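Local coordinates for predicted protein (Acinetobacter sp. RUH2624, PDB 4MEA) that hydrolyses epoxides as a secreted Cif-type alpha/beta hydrolase and probably acts as a virulence factor, at residues A[177-180]-A[181-185]; A[220-223]-A[224-227]; A[248-251]-A[252-256]. All coordinates share one frame; numbering follows the deposited sequence.

Interaction 1 of 3, residues A[177-180]-A[181-185]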
ATOM      1  N   PRO A 177      -1.170  -4.955   7.396  1.00  6.80           N
ATOM      2  CA  PRO A 177      -1.012  -4.771   5.942  1.00  6.51           C
ATOM      3  C   PRO A 177      -1.074  -6.099   5.186  1.00  9.42           C
ATOM      4  O   PRO A 177      -0.450  -7.077   5.598  1.00 11.52           O
ATOM      5  CB  PRO A 177       0.381  -4.145   5.824  1.00  6.89           C
ATOM      6  CG  PRO A 177       0.527  -3.370   7.109  1.00  4.61           C
ATOM      7  CD  PRO A 177      -0.131  -4.240   8.164  1.00  7.59           C
ATOM      8  N   GLY A 178      -1.834  -6.134   4.095  1.00  6.15           N
ATOM      9  CA  GLY A 178      -2.036  -7.367   3.356  1.00 12.60           C
ATOM     10  C   GLY A 178      -1.148  -7.540   2.140  1.00 11.45           C
ATOM     11  O   GLY A 178      -0.413  -6.617   1.745  1.00  8.79           O
ATOM     12  N   LEU A 179      -1.216  -8.733   1.551  1.00 13.38           N
ATOM     13  CA  LEU A 179      -0.447  -9.076   0.347  1.00 11.29           C
ATOM     14  C   LEU A 179      -0.643  -8.066  -0.786  1.00 11.53           C
ATOM     15  O   LEU A 179       0.252  -7.846  -1.610  1.00 10.49           O
ATOM     16  CB  LEU A 179      -0.846 -10.472  -0.143  1.00 12.76           C
ATOM     17  CG  LEU A 179      -0.180 -10.982  -1.422  1.00 10.71           C
ATOM     18  CD1 LEU A 179       1.332 -11.046  -1.260  1.00 11.88           C
ATOM     19  CD2 LEU A 179      -0.748 -12.344  -1.809  1.00 11.34           C
ATOM     20  N   GLY A 180      -1.820  -7.457  -0.837  1.00  9.46           N
ATOM     21  CA  GLY A 180      -2.126  -6.540  -1.914  1.00 10.63           C
ATOM     22  C   GLY A 180      -1.490  -5.163  -1.834  1.00  9.97           C
ATOM     23  O   GLY A 180      -1.324  -4.512  -2.867  1.00  8.43           O
ATOM     24  N   TRP A 181      -1.147  -4.697  -0.633  1.00  4.19           N
ATOM     25  CA  TRP A 181      -0.817  -3.271  -0.474  1.00  3.87           C
ATOM     26  C   TRP A 181       0.391  -2.831  -1.300  1.00 10.59           C
ATOM     27  O   TRP A 181       0.364  -1.767  -1.931  1.00  7.33           O
ATOM     28  CB  TRP A 181      -0.692  -2.833   1.005  1.00  3.12           C
ATOM     29  CG  TRP A 181       0.678  -3.006   1.645  1.00  4.41           C
ATOM     30  CD1 TRP A 181       1.076  -4.029   2.472  1.00  8.80           C
ATOM     31  CD2 TRP A 181       1.812  -2.122   1.531  1.00 11.08           C
ATOM     32  NE1 TRP A 181       2.390  -3.848   2.854  1.00  7.61           N
ATOM     33  CE2 TRP A 181       2.861  -2.685   2.298  1.00 12.15           C
ATOM     34  CE3 TRP A 181       2.043  -0.917   0.850  1.00  3.02           C
ATOM     35  CZ2 TRP A 181       4.120  -2.089   2.396  1.00  7.59           C
ATOM     36  CZ3 TRP A 181       3.296  -0.325   0.952  1.00  5.01           C
ATOM     37  CH2 TRP A 181       4.319  -0.912   1.721  1.00 10.75           C
ATOM     38  N   HIS A 182       1.437  -3.648  -1.344  1.00  3.28           N
ATOM     39  CA  HIS A 182       2.616  -3.201  -2.069  1.00  7.04           C
ATOM     40  C   HIS A 182       2.397  -3.161  -3.590  1.00  7.65           C
ATOM     41  O   HIS A 182       3.043  -2.380  -4.280  1.00  7.45           O
ATOM     42  CB  HIS A 182       3.869  -3.996  -1.683  1.00  6.04           C
ATOM     43  CG  HIS A 182       3.964  -5.340  -2.335  1.00 12.14           C
ATOM     44  ND1 HIS A 182       3.190  -6.410  -1.947  1.00 13.21           N
ATOM     45  CD2 HIS A 182       4.745  -5.784  -3.347  1.00  9.88           C
ATOM     46  CE1 HIS A 182       3.487  -7.458  -2.695  1.00 19.39           C
ATOM     47  NE2 HIS A 182       4.431  -7.106  -3.550  1.00  8.41           N
ATOM     48  N   PHE A 183       1.479  -3.970  -4.113  1.00  7.20           N
ATOM     49  CA  PHE A 183       1.205  -3.917  -5.545  1.00 11.31           C
ATOM     50  C   PHE A 183       0.645  -2.541  -5.916  1.00  9.36           C
ATOM     51  O   PHE A 183       0.877  -2.042  -7.023  1.00 11.58           O
ATOM     52  CB  PHE A 183       0.248  -5.033  -5.997  1.00  7.56           C
ATOM     53  CG  PHE A 183       0.813  -6.428  -5.862  1.00 14.71           C
ATOM     54  CD1 PHE A 183       1.758  -6.903  -6.761  1.00 16.42           C
ATOM     55  CD2 PHE A 183       0.371  -7.278  -4.858  1.00 16.96           C
ATOM     56  CE1 PHE A 183       2.271  -8.194  -6.651  1.00 12.72           C
ATOM     57  CE2 PHE A 183       0.877  -8.568  -4.747  1.00 15.09           C
ATOM     58  CZ  PHE A 183       1.832  -9.025  -5.652  1.00 15.69           C
ATOM     59  N   GLY A 184      -0.079  -1.926  -4.981  1.00  8.29           N
ATOM     60  CA  GLY A 184      -0.599  -0.583  -5.184  1.00  5.50           C
ATOM     61  C   GLY A 184       0.443   0.500  -4.966  1.00  8.22           C
ATOM     62  O   GLY A 184       0.630   1.382  -5.809  1.00  5.96           O
ATOM     63  N   TYR A 185       1.117   0.455  -3.820  1.00  3.04           N
ATOM     64  CA  TYR A 185       2.133   1.462  -3.503  1.00  5.55           C
ATOM     65  C   TYR A 185       3.218   1.517  -4.584  1.00  5.92           C
ATOM     66  O   TYR A 185       3.611   2.602  -5.022  1.00  7.14           O
ATOM     67  CB  TYR A 185       2.748   1.184  -2.125  1.00  8.15           C
ATOM     68  CG  TYR A 185       3.896   2.107  -1.723  1.00  6.71           C
ATOM     69  CD1 TYR A 185       3.738   3.496  -1.703  1.00 12.21           C
ATOM     70  CD2 TYR A 185       5.113   1.586  -1.328  1.00  4.77           C
ATOM     71  CE1 TYR A 185       4.782   4.334  -1.308  1.00 10.31           C
ATOM     72  CE2 TYR A 185       6.166   2.415  -0.934  1.00  7.70           C
ATOM     73  CZ  TYR A 185       5.996   3.782  -0.933  1.00 10.06           C
ATOM     74  OH  TYR A 185       7.032   4.599  -0.533  1.00  7.45           O
TER
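W181 N donates to G178 O at 3.1 Å, closing the turn between G178 and W181; the bond is nearly straight at the hydrogen (163°), though the donor stands above the carbonyl plane rather than within it. With L179 and G180 both in helical backbone conformation between them, this is a type I beta turn that runs straight into helix 181-185. One step on, F183 N reaches G180 O at 3.1 Å, a weak and bent bond.

Apolar and ring contacts fall on two sides. The W181 indole has CG lodged between its backbone N and carbonyl carbon (chi1 87°), which brings the five-membered ring, CD1 foremost, back against the incoming chain: CD1 lies 3.4 Å from P177 CB and 3.1 Å from G178 O. The other focus is L179 O, approached by F183 CE2 at 3.3 Å and by H182 ND1 at the same distance, while L179 CG packs 4.2 Å from F183 CE2. H182 and F183 also meet each other, with H182 CE1 above one face of the phenyl ring toward its rim.

The turn links the two-stranded hairpin 172-173/176-177 to the helix. F183 leans on M166 and Y169 and meets the ring of H246 on helix 246-258, whereas W181 meets F188 of the second subunit, placing the helix at the dimer interface.

Interaction 2 of 3, residues A[220-223]-A[224-227]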
ATOM      1  N   PRO A 220      22.733  -5.781  10.217  1.00 19.73           N
ATOM      2  CA  PRO A 220      22.859  -4.527   9.472  1.00 11.84           C
ATOM      3  C   PRO A 220      23.765  -4.673   8.239  1.00 13.38           C
ATOM      4  O   PRO A 220      23.494  -4.040   7.211  1.00 13.24           O
ATOM      5  CB  PRO A 220      23.474  -3.571  10.501  1.00 19.34           C
ATOM      6  CG  PRO A 220      22.994  -4.105  11.825  1.00 20.18           C
ATOM      7  CD  PRO A 220      22.974  -5.606  11.662  1.00 17.28           C
ATOM      8  N   GLU A 221      24.805  -5.503   8.332  1.00  9.45           N
ATOM      9  CA  GLU A 221      25.738  -5.675   7.209  1.00 13.89           C
ATOM     10  C   GLU A 221      25.136  -6.502   6.085  1.00 11.68           C
ATOM     11  O   GLU A 221      25.340  -6.193   4.908  1.00 14.51           O
ATOM     12  CB  GLU A 221      27.067  -6.296   7.658  1.00 21.12           C
ATOM     13  CG  GLU A 221      27.860  -6.970   6.528  1.00 32.84           C
ATOM     14  CD  GLU A 221      28.355  -5.992   5.465  1.00 40.18           C
ATOM     15  OE1 GLU A 221      28.376  -4.770   5.735  1.00 41.39           O
ATOM     16  OE2 GLU A 221      28.725  -6.446   4.357  1.00 35.17           O
ATOM     17  N   LEU A 222      24.412  -7.564   6.435  1.00 12.60           N
ATOM     18  CA  LEU A 222      23.695  -8.329   5.413  1.00 13.86           C
ATOM     19  C   LEU A 222      22.648  -7.437   4.734  1.00 12.38           C
ATOM     20  O   LEU A 222      22.499  -7.453   3.512  1.00 14.50           O
ATOM     21  CB  LEU A 222      23.042  -9.586   5.997  1.00 12.81           C
ATOM     22  CG  LEU A 222      22.196 -10.371   4.982  1.00 15.10           C
ATOM     23  CD1 LEU A 222      23.034 -10.882   3.810  1.00 13.30           C
ATOM     24  CD2 LEU A 222      21.478 -11.533   5.653  1.00 15.49           C
ATOM     25  N   LEU A 223      21.926  -6.650   5.527  1.00  9.86           N
ATOM     26  CA  LEU A 223      20.938  -5.749   4.954  1.00  9.94           C
ATOM     27  C   LEU A 223      21.590  -4.745   4.002  1.00 11.09           C
ATOM     28  O   LEU A 223      21.082  -4.508   2.904  1.00 12.35           O
ATOM     29  CB  LEU A 223      20.105  -5.060   6.046  1.00  8.41           C
ATOM     30  CG  LEU A 223      19.088  -5.971   6.757  1.00 14.18           C
ATOM     31  CD1 LEU A 223      18.507  -5.305   8.013  1.00  6.08           C
ATOM     32  CD2 LEU A 223      17.959  -6.417   5.813  1.00 12.89           C
ATOM     33  N   ALA A 224      22.720  -4.165   4.405  1.00 10.57           N
ATOM     34  CA  ALA A 224      23.437  -3.237   3.534  1.00  9.34           C
ATOM     35  C   ALA A 224      23.786  -3.884   2.185  1.00 11.12           C
ATOM     36  O   ALA A 224      23.673  -3.250   1.129  1.00  8.59           O
ATOM     37  CB  ALA A 224      24.703  -2.704   4.228  1.00  8.02           C
ATOM     38  N   GLU A 225      24.185  -5.152   2.224  1.00  8.77           N
ATOM     39  CA  GLU A 225      24.509  -5.903   1.000  1.00 11.32           C
ATOM     40  C   GLU A 225      23.286  -6.168   0.121  1.00 14.84           C
ATOM     41  O   GLU A 225      23.376  -6.108  -1.108  1.00 11.82           O
ATOM     42  CB  GLU A 225      25.180  -7.230   1.350  1.00  7.64           C
ATOM     43  CG  GLU A 225      26.521  -7.062   2.007  1.00 11.42           C
ATOM     44  CD  GLU A 225      27.173  -8.388   2.326  1.00 23.58           C
ATOM     45  OE1 GLU A 225      26.633  -9.434   1.905  1.00 27.81           O
ATOM     46  OE2 GLU A 225      28.225  -8.378   2.994  1.00 27.49           O
ATOM     47  N   LEU A 226      22.154  -6.468   0.755  1.00  9.57           N
ATOM     48  CA  LEU A 226      20.901  -6.691   0.032  1.00  8.70           C
ATOM     49  C   LEU A 226      20.295  -5.399  -0.519  1.00  6.91           C
ATOM     50  O   LEU A 226      19.619  -5.409  -1.549  1.00 11.65           O
ATOM     51  CB  LEU A 226      19.877  -7.392   0.932  1.00  7.60           C
ATOM     52  CG  LEU A 226      20.290  -8.814   1.311  1.00 14.03           C
ATOM     53  CD1 LEU A 226      19.330  -9.414   2.325  1.00  9.57           C
ATOM     54  CD2 LEU A 226      20.356  -9.660   0.047  1.00 15.17           C
ATOM     55  N   ILE A 227      20.541  -4.289   0.164  1.00  6.18           N
ATOM     56  CA  ILE A 227      19.884  -3.032  -0.183  1.00  8.01           C
ATOM     57  C   ILE A 227      20.691  -2.175  -1.159  1.00 11.45           C
ATOM     58  O   ILE A 227      20.120  -1.451  -1.979  1.00 10.88           O
ATOM     59  CB  ILE A 227      19.502  -2.242   1.085  1.00 10.31           C
ATOM     60  CG1 ILE A 227      18.511  -3.074   1.909  1.00  9.18           C
ATOM     61  CG2 ILE A 227      18.910  -0.889   0.710  1.00  7.28           C
ATOM     62  CD1 ILE A 227      18.238  -2.546   3.325  1.00  5.82           C
TER
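I227 N donates to L223 O at 2.8 Å, approaching nearly along the C=O axis although the bond is bent at its hydrogen (137°). I227 CG1 packs against the same oxygen at 3.1 Å. With CG1 beside its backbone N (chi1 -62°), the branch folds back toward the preceding turn and brings CD1 to 4.1 Å from L223 CB. L226 N bonds L222 O in the carbonyl plane at 2.9 Å, and L226 CD1 rests 4.0 Å from L222 CG.

These are successive i to i+4 bonds of a short alpha helix. It belongs to the insertion between core strands 151-157 and 267-272, consistent with the cap of alpha/beta hydrolase epoxide hydrolases. I227 faces helix 200-211 through F204 and helix 13-25 through F20, while L222 and L226 both touch E309 of helix 307-323.

On another side, E221 and E225 bring their carboxylates together with planes 78° apart. E221 CG points away from its backbone N and the chain then bends, carrying OE2 to E225 OE2. Their 2.4 Å separation is doubtful as modelled; if real, it suggests that one acid holds a proton. E225 CG also lies 3.3 Å from E221 O, and its side chain touches V23.

Interaction 3 of 3, residues A[248-251]-A[252-256]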
ATOM      1  N   ASP A 248      -0.711  -5.605 -17.273  1.00 15.21           N
ATOM      2  CA  ASP A 248      -0.336  -6.208 -18.552  1.00 18.40           C
ATOM      3  C   ASP A 248       0.039  -7.681 -18.415  1.00 16.66           C
ATOM      4  O   ASP A 248      -0.405  -8.520 -19.199  1.00 17.26           O
ATOM      5  CB  ASP A 248       0.848  -5.467 -19.169  1.00 21.94           C
ATOM      6  CG  ASP A 248       0.445  -4.171 -19.828  1.00 25.84           C
ATOM      7  OD1 ASP A 248      -0.766  -3.959 -20.030  1.00 21.12           O
ATOM      8  OD2 ASP A 248       1.348  -3.370 -20.157  1.00 29.68           O
ATOM      9  N   SER A 249       0.879  -7.982 -17.428  1.00 12.22           N
ATOM     10  CA  SER A 249       1.326  -9.346 -17.191  1.00  6.40           C
ATOM     11  C   SER A 249       0.133 -10.235 -16.878  1.00 14.38           C
ATOM     12  O   SER A 249       0.091 -11.398 -17.271  1.00 16.54           O
ATOM     13  CB  SER A 249       2.338  -9.388 -16.031  1.00  9.73           C
ATOM     14  OG  SER A 249       3.499  -8.612 -16.325  1.00 10.20           O
ATOM     15  N   ILE A 250      -0.841  -9.677 -16.163  1.00 15.42           N
ATOM     16  CA  ILE A 250      -2.028 -10.429 -15.782  1.00 12.39           C
ATOM     17  C   ILE A 250      -2.811 -10.819 -17.021  1.00 11.90           C
ATOM     18  O   ILE A 250      -3.192 -11.980 -17.191  1.00 12.17           O
ATOM     19  CB  ILE A 250      -2.927  -9.615 -14.830  1.00 15.12           C
ATOM     20  CG1 ILE A 250      -2.272  -9.537 -13.445  1.00 15.72           C
ATOM     21  CG2 ILE A 250      -4.327 -10.237 -14.753  1.00 14.99           C
ATOM     22  CD1 ILE A 250      -2.831  -8.448 -12.546  1.00 14.39           C
ATOM     23  N   ARG A 251      -3.047  -9.842 -17.888  1.00 12.72           N
ATOM     24  CA  ARG A 251      -3.759 -10.083 -19.134  1.00 16.32           C
ATOM     25  C   ARG A 251      -3.008 -11.117 -19.960  1.00 16.77           C
ATOM     26  O   ARG A 251      -3.604 -12.018 -20.554  1.00 12.87           O
ATOM     27  CB  ARG A 251      -3.905  -8.780 -19.926  1.00 16.88           C
ATOM     28  CG  ARG A 251      -4.250  -8.987 -21.400  1.00 31.51           C
ATOM     29  CD  ARG A 251      -5.227  -7.938 -21.896  1.00 38.23           C
ATOM     30  NE  ARG A 251      -5.380  -7.941 -23.347  1.00 44.99           N
ATOM     31  CZ  ARG A 251      -6.008  -8.889 -24.042  1.00 49.20           C
ATOM     32  NH1 ARG A 251      -6.536  -9.940 -23.423  1.00 51.26           N
ATOM     33  NH2 ARG A 251      -6.098  -8.787 -25.363  1.00 43.46           N
ATOM     34  N   GLN A 252      -1.687 -10.994 -19.985  1.00 20.32           N
ATOM     35  CA  GLN A 252      -0.878 -11.896 -20.782  1.00 14.26           C
ATOM     36  C   GLN A 252      -0.962 -13.326 -20.277  1.00 17.18           C
ATOM     37  O   GLN A 252      -1.104 -14.256 -21.070  1.00 14.82           O
ATOM     38  CB  GLN A 252       0.572 -11.417 -20.820  1.00  8.28           C
ATOM     39  CG  GLN A 252       0.735 -10.110 -21.580  1.00  9.74           C
ATOM     40  CD  GLN A 252       2.067  -9.452 -21.309  1.00 13.10           C
ATOM     41  OE1 GLN A 252       2.859  -9.938 -20.495  1.00 11.63           O
ATOM     42  NE2 GLN A 252       2.336  -8.346 -22.006  1.00  9.58           N
ATOM     43  N   ASN A 253      -0.866 -13.507 -18.961  1.00 12.92           N
ATOM     44  CA  ASN A 253      -0.914 -14.849 -18.405  1.00  9.41           C
ATOM     45  C   ASN A 253      -2.304 -15.460 -18.502  1.00 10.15           C
ATOM     46  O   ASN A 253      -2.452 -16.657 -18.747  1.00 14.98           O
ATOM     47  CB  ASN A 253      -0.403 -14.875 -16.951  1.00  6.74           C
ATOM     48  CG  ASN A 253       1.105 -14.645 -16.865  1.00 14.18           C
ATOM     49  OD1 ASN A 253       1.827 -14.827 -17.851  1.00 13.73           O
ATOM     50  ND2 ASN A 253       1.581 -14.233 -15.691  1.00 10.56           N
ATOM     51  N   GLU A 254      -3.326 -14.642 -18.290  1.00 10.87           N
ATOM     52  CA  GLU A 254      -4.696 -15.124 -18.406  1.00 13.87           C
ATOM     53  C   GLU A 254      -4.966 -15.603 -19.835  1.00 14.67           C
ATOM     54  O   GLU A 254      -5.668 -16.595 -20.053  1.00 17.53           O
ATOM     55  CB  GLU A 254      -5.686 -14.019 -18.013  1.00 14.02           C
ATOM     56  CG  GLU A 254      -5.713 -13.724 -16.511  1.00 17.99           C
ATOM     57  CD  GLU A 254      -6.352 -14.845 -15.697  1.00 20.61           C
ATOM     58  OE1 GLU A 254      -7.191 -15.588 -16.247  1.00 19.86           O
ATOM     59  OE2 GLU A 254      -6.023 -14.981 -14.500  1.00 20.90           O
ATOM     60  N   ALA A 255      -4.402 -14.895 -20.806  1.00 11.64           N
ATOM     61  CA  ALA A 255      -4.565 -15.275 -22.208  1.00 15.53           C
ATOM     62  C   ALA A 255      -3.904 -16.629 -22.480  1.00 16.96           C
ATOM     63  O   ALA A 255      -4.462 -17.473 -23.173  1.00 15.24           O
ATOM     64  CB  ALA A 255      -3.999 -14.192 -23.133  1.00 15.26           C
ATOM     65  N   LEU A 256      -2.713 -16.835 -21.925  1.00 17.19           N
ATOM     66  CA  LEU A 256      -2.033 -18.117 -22.054  1.00 15.03           C
ATOM     67  C   LEU A 256      -2.844 -19.229 -21.400  1.00 15.27           C
ATOM     68  O   LEU A 256      -3.026 -20.292 -21.983  1.00 17.59           O
ATOM     69  CB  LEU A 256      -0.622 -18.056 -21.449  1.00 11.89           C
ATOM     70  CG  LEU A 256       0.393 -17.179 -22.202  1.00 16.75           C
ATOM     71  CD1 LEU A 256       1.607 -16.884 -21.337  1.00  9.59           C
ATOM     72  CD2 LEU A 256       0.808 -17.838 -23.511  1.00 17.14           C
TER
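Q252 and N253 each lay one face of a side-chain amide on a backbone carbonyl of the preceding turn. D248 O stands over the Q252 amide, displaced toward CG, at 3.4 Å from Q252 CD; S249 O stands almost directly over the N253 amide, 3.4 Å from N253 CG. Both side chains have CG beside the backbone N (chi1 -67° for Q252), which folds them back along the helix, and Q252 then runs on extended so that OE1 comes 3.7 Å from S249 CA. The polar atoms have partners elsewhere: Q252 OE1 accepts from E109 N, Q252 NE2 bonds S107 OG, and N253 ND2 bonds P162 O.

I250 and E254 run alongside one another in the same direction, with I250 CG2 4.1 Å from E254 CG. E254 kinks at its second torsion (-71°); its CG presses within 3.1 Å of I250 O before the carboxylate turns off to a salt bridge with R287.

Beneath these side chains the backbone is regular. Q252 N to D248 O, N253 N to S249 O and E254 N to I250 O all measure 2.9 Å, and A255 N closes on R251 O.

The repeat of four-residue steps is that of a regular alpha helix, here one whose inner side is clasped by helices 108-123 and 136-146 of the alpha/beta hydrolase core and whose outer side bears R251 and D248.

In the fold
All three contacts are local, so none closes a long loop, and they follow one another along the chain without nesting or crossing. After the core strand 151-157, interaction 1 turns the hairpin at 172-177 into helix 181-185, beside the second subunit. Interaction 2 comes next, on helix 220-227, packed against helix 200-211 and the two terminal helices 13-25 and 307-323. Interaction 3, on helix 246-258, brings the insertion back to the core just before strand 267-272. Centres of interactions 1 and 3 lie about 20 Å apart; those of interactions 2 and 3, about 35 Å apart, fall on opposite sides of the chain's centre.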